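Local coordinates for protein YaeO (Vibrio cholerae serotype O1, PDB 6JIE) that inhibits Rho-dependent transcription termination by dissociating the Rho hexamer and is a structural homologue of the RNA chaperone Hfq, at residues A[10-13]-A[17-20]; A[21-24]-A[28-31]; A[36-41]-A[46-51]. All coordinates share one frame; numbering follows the deposited sequence.

Contact 1: residues A[10-13]-A[17-20]; sequences IELA and HLPV
Leu18 lies against the last turn of the helix through both its backbone and its side chain. Its backbone N donates to Ala13 O at 2.9 Å. The bond is nearly straight, 171° at the hydrogen, and lies in the carbonyl plane of Ala13. From there the leucine side chain runs back along the helix. Leu18 CB sits 3.8 Å from Ala13 O and also faces the CB of Ala13. Leu18 CG stays over the same residue, close to Ala13 O and 4.0 Å from Ala13 CA. At the tip the two methyls part, and CD1 is the one that continues along the helix. It touches Ala13 CA. Leu18 CD1 then meets Leu12 CD2 at 4.1 Å. CG of Leu18 is anti to the carbonyl carbon (chi1 -66°), which sets CG and CD1 over Ala13.

The backbone bond belongs to a Schellman motif that closes helix 9-15. His17 is its C-prime residue, with positive phi (48°), and the inner bond of the motif runs from His17 N to Cys14 O. His17 N also lies close to Ala13 O, but the angle is poor and no bond forms there. The reversal at His17 sends the chain directly into strand 19-24. The CB of His17 points away from the helix segment. ND1 bonds to Ala34 O, and the ring stacks with Tyr7 of the second subunit.

Leu12 reaches Leu18 with CG anti to its own nitrogen, and the two leucines cross at a slant. Ala13 CB has a second apolar neighbour in the strand, Val20 CG1, at 4.4 Å. Met66 of strand 63-68 packs against both Ala13 and Val20.

Contact 2: residues A[21-24]-A[28-31]; sequences KLTM and EVYY
The Tyr31 ring carries the Lys21 side chain on one face. Lys21 CG stands over that face, 4.0 Å from the ring centroid and 22° off the normal, a CH-pi contact. The lysine lies alongside the tyrosine, pointing the same way. Lys21 CB lies near Tyr31 CD2 and CE2, and Lys21 CD reaches Tyr31 OH at 3.5 Å. The extended lysine chain, with CG anti to the backbone N (chi1 170°), makes this long overlap possible. Val29 CG1 also touches Lys21, at CG and CE.

The Tyr30 ring is met at its edge. Met24 CG approaches Tyr30 CE2 at 3.6 Å, near the ring plane, and Leu22 O lies at the same edge. Met24 SD is oblique to the ring, 5.2 Å from its centroid, in a Met-aromatic contact. The bends at chi2 and chi3 fold the methionine beside the tyrosine.

The two strands form an antiparallel beta hairpin, with Lys21, Thr23, Val29 and Tyr31 on one face and Leu22 and Tyr30 on the other. Leu22 and Tyr30 form a hydrogen-bonded pair, with Leu22 N to Tyr30 O at 2.7 Å and Tyr30 N to Leu22 O at 2.8 Å. Met24 N bonds to Glu28 O nearer the turn.

Strand 63-68 pairs with strand 19-24 in the same sheet. On the face of Leu22 and Tyr30, strands 45-50 and 55-59 pack through Leu49 and Leu58, and Trp56 meets Tyr30 edge-to-face.

Contact 3: residues A[36-41]-A[46-51]; sequences DTQRNS and CIALRG
Ala48 N donates to Asp36 O at 2.6 Å, almost straight at 173°. Further along, Gln38 and Cys46 exchange two bonds. Gln38 N reaches Cys46 O at 3.0 Å, and Cys46 N reaches Gln38 O at 2.7 Å with a bent angle of 137°. Both donors are tilted out of the carbonyl planes. Beside these, Asp36 OD1 accepts from Thr37 N at 2.7 Å, met from above the carboxylate plane.

These bonds join strands 33-39 and 45-50 as an antiparallel beta hairpin, whose second strand continues the sheet to strand 55-59. Thr37 and Ile47 are a non-hydrogen-bonded pair, and Thr37 CA lies 3.2 Å from Cys46 O. Ile47 lays CG1 near Asp36 O. Thr37 and Ile47 both pack on Cys14 of helix 9-15.

On the other face, Cys46 and Ala48 each meet a polar side chain. Asn40 ND2 sits 3.4 Å from Cys46 SG, while Asn40 OD1 accepts from Gln44 N in the turn. The Gln38 side chain is extended beyond CG, with CG placed between backbone N and carbonyl carbon (chi1 63°). Gln38 NE2 ends 3.8 Å from Ala48 CB, and Leu57 of strand 55-59 packs against both residues.

How the contacts relate
The contacts follow one another along the chain. Contact 1 ends the helix and starts strand 19-24, contact 2 pairs that strand with 29-31, and contact 3 lies in the next hairpin. Their centres are 12 to 13 Å apart. Contacts 1 and 2 share one sheet and lie on opposite sides of the chain's centre. Contact 3 belongs to a second sheet, which packs on the first. Leu49 joins all three, meeting Val20 of contact 1 and Leu22 and Tyr30 of contact 2. Ile10 of contact 1 touches Thr37. Contacts 1 and 3 also touch the second subunit, through His17 and Pro19 and through Arg50, so both lie near the subunit interface.

Contact 1: residues A[10-13]-A[17-20]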
loop_
_atom_site.group_PDB
_atom_site.type_symbol
_atom_site.label_atom_id
_atom_site.label_comp_id
_atom_site.label_asym_id
_atom_site.label_seq_id
_atom_site.Cartn_x
_atom_site.Cartn_y
_atom_site.Cartn_z
ATOM N N ILE A 10 1.904 -15.673 -4.045
ATOM C CA ILE A 10 2.985 -14.689 -4.076
ATOM C C ILE A 10 2.965 -13.931 -5.393
ATOM O O ILE A 10 3.015 -12.695 -5.426
ATOM C CB ILE A 10 4.342 -15.379 -3.854
ATOM C CG1 ILE A 10 4.362 -16.051 -2.484
ATOM C CG2 ILE A 10 5.478 -14.372 -3.985
ATOM C CD1 ILE A 10 4.181 -15.092 -1.350
ATOM N N GLU A 11 2.887 -14.671 -6.503
ATOM C CA GLU A 11 2.822 -14.051 -7.819
ATOM C C GLU A 11 1.598 -13.154 -7.939
ATOM O O GLU A 11 1.686 -12.033 -8.454
ATOM C CB GLU A 11 2.800 -15.138 -8.891
ATOM C CG GLU A 11 2.525 -14.636 -10.303
ATOM C CD GLU A 11 2.579 -15.740 -11.342
ATOM O OE1 GLU A 11 1.778 -16.703 -11.254
ATOM O OE2 GLU A 11 3.431 -15.652 -12.254
ATOM N N LEU A 12 0.451 -13.621 -7.443
ATOM C CA LEU A 12 -0.773 -12.835 -7.531
ATOM C C LEU A 12 -0.695 -11.562 -6.696
ATOM O O LEU A 12 -1.152 -10.505 -7.141
ATOM C CB LEU A 12 -1.970 -13.694 -7.122
ATOM C CG LEU A 12 -3.349 -13.050 -7.107
ATOM C CD1 LEU A 12 -4.372 -14.086 -7.512
ATOM C CD2 LEU A 12 -3.690 -12.509 -5.728
ATOM N N ALA A 13 -0.129 -11.634 -5.485
ATOM C CA ALA A 13 0.054 -10.431 -4.675
ATOM C C ALA A 13 0.909 -9.398 -5.396
ATOM O O ALA A 13 0.629 -8.198 -5.341
ATOM C CB ALA A 13 0.691 -10.780 -3.326
ATOM N N HIS A 17 -0.104 -5.730 -6.874
ATOM C CA HIS A 17 0.552 -4.855 -5.895
ATOM C C HIS A 17 -0.253 -4.763 -4.604
ATOM O O HIS A 17 -0.618 -3.682 -4.136
ATOM C CB HIS A 17 0.805 -3.465 -6.477
ATOM C CG HIS A 17 1.788 -3.478 -7.601
ATOM N ND1 HIS A 17 2.991 -4.143 -7.517
ATOM C CD2 HIS A 17 1.741 -2.941 -8.843
ATOM C CE1 HIS A 17 3.655 -3.992 -8.647
ATOM N NE2 HIS A 17 2.920 -3.266 -9.468
ATOM N N LEU A 18 -0.511 -5.914 -4.039
ATOM C CA LEU A 18 -1.368 -5.948 -2.866
ATOM C C LEU A 18 -0.592 -5.538 -1.620
ATOM O O LEU A 18 0.566 -5.922 -1.465
ATOM C CB LEU A 18 -1.930 -7.348 -2.661
ATOM C CG LEU A 18 -2.896 -7.855 -3.732
ATOM C CD1 LEU A 18 -3.462 -9.205 -3.305
ATOM C CD2 LEU A 18 -4.019 -6.853 -3.958
ATOM N N PRO A 19 -1.226 -4.806 -0.698
ATOM C CA PRO A 19 -0.614 -4.585 0.616
ATOM C C PRO A 19 -0.655 -5.873 1.422
ATOM O O PRO A 19 -1.717 -6.483 1.570
ATOM C CB PRO A 19 -1.497 -3.503 1.241
ATOM C CG PRO A 19 -2.843 -3.706 0.595
ATOM C CD PRO A 19 -2.538 -4.154 -0.820
ATOM N N VAL A 20 0.507 -6.290 1.938
ATOM C CA VAL A 20 0.612 -7.564 2.643
ATOM C C VAL A 20 1.515 -7.442 3.858
ATOM O O VAL A 20 2.413 -6.601 3.914
ATOM C CB VAL A 20 1.139 -8.710 1.752
ATOM C CG1 VAL A 20 0.128 -9.022 0.633
ATOM C CG2 VAL A 20 2.494 -8.385 1.169
#

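Contact 2: residues A[21-24]-A[28-31]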
loop_
_atom_site.group_PDB
_atom_site.type_symbol
_atom_site.label_atom_id
_atom_site.label_comp_id
_atom_site.label_asym_id
_atom_site.label_seq_id
_atom_site.Cartn_x
_atom_site.Cartn_y
_atom_site.Cartn_z
ATOM N N LYS A 21 1.247 -8.307 4.830
ATOM C CA LYS A 21 2.094 -8.542 5.990
ATOM C C LYS A 21 2.752 -9.902 5.801
ATOM O O LYS A 21 2.061 -10.927 5.690
ATOM C CB LYS A 21 1.274 -8.500 7.280
ATOM C CG LYS A 21 2.025 -8.983 8.524
ATOM C CD LYS A 21 1.039 -9.118 9.684
ATOM C CE LYS A 21 1.601 -9.902 10.852
ATOM N NZ LYS A 21 0.505 -10.265 11.812
ATOM N N LEU A 22 4.079 -9.917 5.791
ATOM C CA LEU A 22 4.832 -11.151 5.614
ATOM C C LEU A 22 5.481 -11.533 6.930
ATOM O O LEU A 22 6.116 -10.697 7.580
ATOM C CB LEU A 22 5.910 -11.003 4.543
ATOM C CG LEU A 22 5.435 -10.505 3.184
ATOM C CD1 LEU A 22 6.630 -10.497 2.256
ATOM C CD2 LEU A 22 4.349 -11.390 2.645
ATOM N N THR A 23 5.306 -12.782 7.330
ATOM C CA THR A 23 5.973 -13.312 8.508
ATOM C C THR A 23 6.972 -14.369 8.061
ATOM O O THR A 23 6.611 -15.291 7.326
ATOM C CB THR A 23 4.967 -13.905 9.498
ATOM O OG1 THR A 23 3.941 -12.943 9.797
ATOM C CG2 THR A 23 5.672 -14.281 10.800
ATOM N N MET A 24 8.219 -14.231 8.506
ATOM C CA MET A 24 9.276 -15.156 8.134
ATOM C C MET A 24 9.349 -16.304 9.125
ATOM O O MET A 24 8.782 -16.252 10.223
ATOM C CB MET A 24 10.635 -14.445 8.077
ATOM C CG MET A 24 10.629 -13.116 7.308
ATOM S SD MET A 24 10.000 -13.168 5.615
ATOM C CE MET A 24 11.285 -14.128 4.815
ATOM N N GLU A 28 10.187 -12.820 12.266
ATOM C CA GLU A 28 10.156 -11.398 11.958
ATOM C C GLU A 28 8.985 -11.071 11.039
ATOM O O GLU A 28 8.680 -11.820 10.108
ATOM C CB GLU A 28 11.453 -10.944 11.297
ATOM C CG GLU A 28 11.509 -9.423 11.180
ATOM C CD GLU A 28 12.874 -8.868 10.823
ATOM O OE1 GLU A 28 13.872 -9.629 10.830
ATOM O OE2 GLU A 28 12.932 -7.647 10.540
ATOM N N VAL A 29 8.349 -9.930 11.280
ATOM C CA VAL A 29 7.213 -9.479 10.478
ATOM C C VAL A 29 7.625 -8.274 9.642
ATOM O O VAL A 29 8.352 -7.394 10.116
ATOM C CB VAL A 29 6.003 -9.142 11.371
ATOM C CG1 VAL A 29 4.895 -8.522 10.543
ATOM C CG2 VAL A 29 5.511 -10.394 12.057
ATOM N N TYR A 30 7.179 -8.250 8.385
ATOM C CA TYR A 30 7.360 -7.111 7.493
ATOM C C TYR A 30 6.013 -6.727 6.909
ATOM O O TYR A 30 5.224 -7.606 6.560
ATOM C CB TYR A 30 8.303 -7.433 6.336
ATOM C CG TYR A 30 9.711 -7.847 6.706
ATOM C CD1 TYR A 30 10.757 -6.943 6.628
ATOM C CD2 TYR A 30 9.993 -9.157 7.100
ATOM C CE1 TYR A 30 12.060 -7.319 6.932
ATOM C CE2 TYR A 30 11.297 -9.542 7.418
ATOM C CZ TYR A 30 12.318 -8.617 7.327
ATOM O OH TYR A 30 13.610 -8.972 7.626
ATOM N N TYR A 31 5.764 -5.421 6.769
ATOM C CA TYR A 31 4.547 -4.904 6.145
ATOM C C TYR A 31 4.911 -4.075 4.916
ATOM O O TYR A 31 5.857 -3.290 4.957
ATOM C CB TYR A 31 3.749 -4.002 7.124
ATOM C CG TYR A 31 3.179 -4.647 8.385
ATOM C CD1 TYR A 31 3.971 -4.872 9.502
ATOM C CD2 TYR A 31 1.834 -4.990 8.466
ATOM C CE1 TYR A 31 3.438 -5.448 10.657
ATOM C CE2 TYR A 31 1.300 -5.565 9.608
ATOM C CZ TYR A 31 2.100 -5.791 10.696
ATOM O OH TYR A 31 1.555 -6.358 11.825
#

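Contact 3: residues A[36-41]-A[46-51]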
loop_
_atom_site.group_PDB
_atom_site.type_symbol
_atom_site.label_atom_id
_atom_site.label_comp_id
_atom_site.label_asym_id
_atom_site.label_seq_id
_atom_site.Cartn_x
_atom_site.Cartn_y
_atom_site.Cartn_z
ATOM N N ASP A 36 7.310 -7.321 -6.619
ATOM C CA ASP A 36 7.738 -8.184 -7.707
ATOM C C ASP A 36 8.390 -9.414 -7.100
ATOM O O ASP A 36 8.728 -9.445 -5.910
ATOM C CB ASP A 36 8.709 -7.457 -8.647
ATOM C CG ASP A 36 8.779 -8.090 -10.031
ATOM O OD1 ASP A 36 8.126 -9.130 -10.269
ATOM O OD2 ASP A 36 9.493 -7.539 -10.890
ATOM N N THR A 37 8.529 -10.438 -7.923
ATOM C CA THR A 37 9.359 -11.578 -7.583
ATOM C C THR A 37 10.651 -11.455 -8.372
ATOM O O THR A 37 10.640 -11.092 -9.552
ATOM C CB THR A 37 8.657 -12.898 -7.901
ATOM O OG1 THR A 37 8.159 -12.852 -9.241
ATOM C CG2 THR A 37 7.489 -13.128 -6.946
ATOM N N GLN A 38 11.773 -11.697 -7.705
ATOM C CA GLN A 38 13.054 -11.638 -8.391
ATOM C C GLN A 38 14.040 -12.441 -7.566
ATOM O O GLN A 38 13.764 -12.797 -6.421
ATOM C CB GLN A 38 13.528 -10.191 -8.568
ATOM C CG GLN A 38 13.777 -9.480 -7.254
ATOM C CD GLN A 38 14.147 -8.015 -7.429
ATOM O OE1 GLN A 38 15.326 -7.661 -7.484
ATOM N NE2 GLN A 38 13.142 -7.159 -7.506
ATOM N N ARG A 39 15.196 -12.723 -8.159
ATOM C CA ARG A 39 16.271 -13.353 -7.414
ATOM C C ARG A 39 17.177 -12.292 -6.804
ATOM O O ARG A 39 17.427 -11.249 -7.412
ATOM C CB ARG A 39 17.071 -14.298 -8.322
ATOM C CG ARG A 39 16.223 -15.457 -8.825
ATOM C CD ARG A 39 17.077 -16.626 -9.240
ATOM N NE ARG A 39 16.289 -17.745 -9.756
ATOM C CZ ARG A 39 16.020 -18.856 -9.073
ATOM N NH1 ARG A 39 16.470 -19.009 -7.834
ATOM N NH2 ARG A 39 15.302 -19.821 -9.630
ATOM N N ASN A 40 17.661 -12.562 -5.595
ATOM C CA ASN A 40 18.614 -11.669 -4.947
ATOM C C ASN A 40 20.008 -11.939 -5.506
ATOM O O ASN A 40 20.179 -12.724 -6.439
ATOM C CB ASN A 40 18.534 -11.815 -3.427
ATOM C CG ASN A 40 18.843 -13.240 -2.927
ATOM O OD1 ASN A 40 19.454 -14.063 -3.621
ATOM N ND2 ASN A 40 18.420 -13.521 -1.695
ATOM N N SER A 41 21.031 -11.292 -4.939
ATOM C CA SER A 41 22.391 -11.455 -5.447
ATOM C C SER A 41 22.920 -12.863 -5.236
ATOM O O SER A 41 23.840 -13.279 -5.945
ATOM C CB SER A 41 23.333 -10.445 -4.784
ATOM O OG SER A 41 23.449 -10.690 -3.392
ATOM N N CYS A 46 13.026 -14.461 -4.375
ATOM C CA CYS A 46 12.571 -13.500 -3.381
ATOM C C CYS A 46 11.285 -12.836 -3.843
ATOM O O CYS A 46 10.976 -12.776 -5.036
ATOM C CB CYS A 46 13.621 -12.414 -3.125
ATOM S SG CYS A 46 15.094 -13.039 -2.295
ATOM N N ILE A 47 10.536 -12.325 -2.875
ATOM C CA ILE A 47 9.525 -11.310 -3.142
ATOM C C ILE A 47 10.117 -9.958 -2.764
ATOM O O ILE A 47 10.740 -9.819 -1.707
ATOM C CB ILE A 47 8.226 -11.591 -2.371
ATOM C CG1 ILE A 47 7.250 -10.406 -2.536
ATOM C CG2 ILE A 47 8.525 -11.865 -0.921
ATOM C CD1 ILE A 47 5.912 -10.619 -1.878
ATOM N N ALA A 48 9.960 -8.971 -3.643
ATOM C CA ALA A 48 10.358 -7.608 -3.334
ATOM C C ALA A 48 9.185 -6.938 -2.636
ATOM O O ALA A 48 8.098 -6.850 -3.206
ATOM C CB ALA A 48 10.743 -6.839 -4.597
ATOM N N LEU A 49 9.397 -6.510 -1.400
ATOM C CA LEU A 49 8.345 -5.926 -0.579
ATOM C C LEU A 49 8.720 -4.479 -0.307
ATOM O O LEU A 49 9.736 -4.211 0.340
ATOM C CB LEU A 49 8.164 -6.697 0.731
ATOM C CG LEU A 49 7.034 -6.195 1.632
ATOM C CD1 LEU A 49 5.694 -6.558 1.024
ATOM C CD2 LEU A 49 7.174 -6.800 3.013
ATOM N N ARG A 50 7.904 -3.550 -0.794
ATOM C CA ARG A 50 8.168 -2.124 -0.591
ATOM C C ARG A 50 7.552 -1.716 0.737
ATOM O O ARG A 50 6.336 -1.569 0.854
ATOM C CB ARG A 50 7.614 -1.301 -1.747
ATOM C CG ARG A 50 8.218 -1.643 -3.086
ATOM C CD ARG A 50 8.109 -0.485 -4.071
ATOM N NE ARG A 50 8.277 -0.945 -5.446
ATOM C CZ ARG A 50 9.449 -1.202 -6.011
ATOM N NH1 ARG A 50 10.572 -1.040 -5.322
ATOM N NH2 ARG A 50 9.495 -1.626 -7.266
ATOM N N GLY A 51 8.392 -1.545 1.753
ATOM C CA GLY A 51 7.937 -1.120 3.054
ATOM C C GLY A 51 7.876 0.389 3.188
ATOM O O GLY A 51 8.083 1.146 2.235
#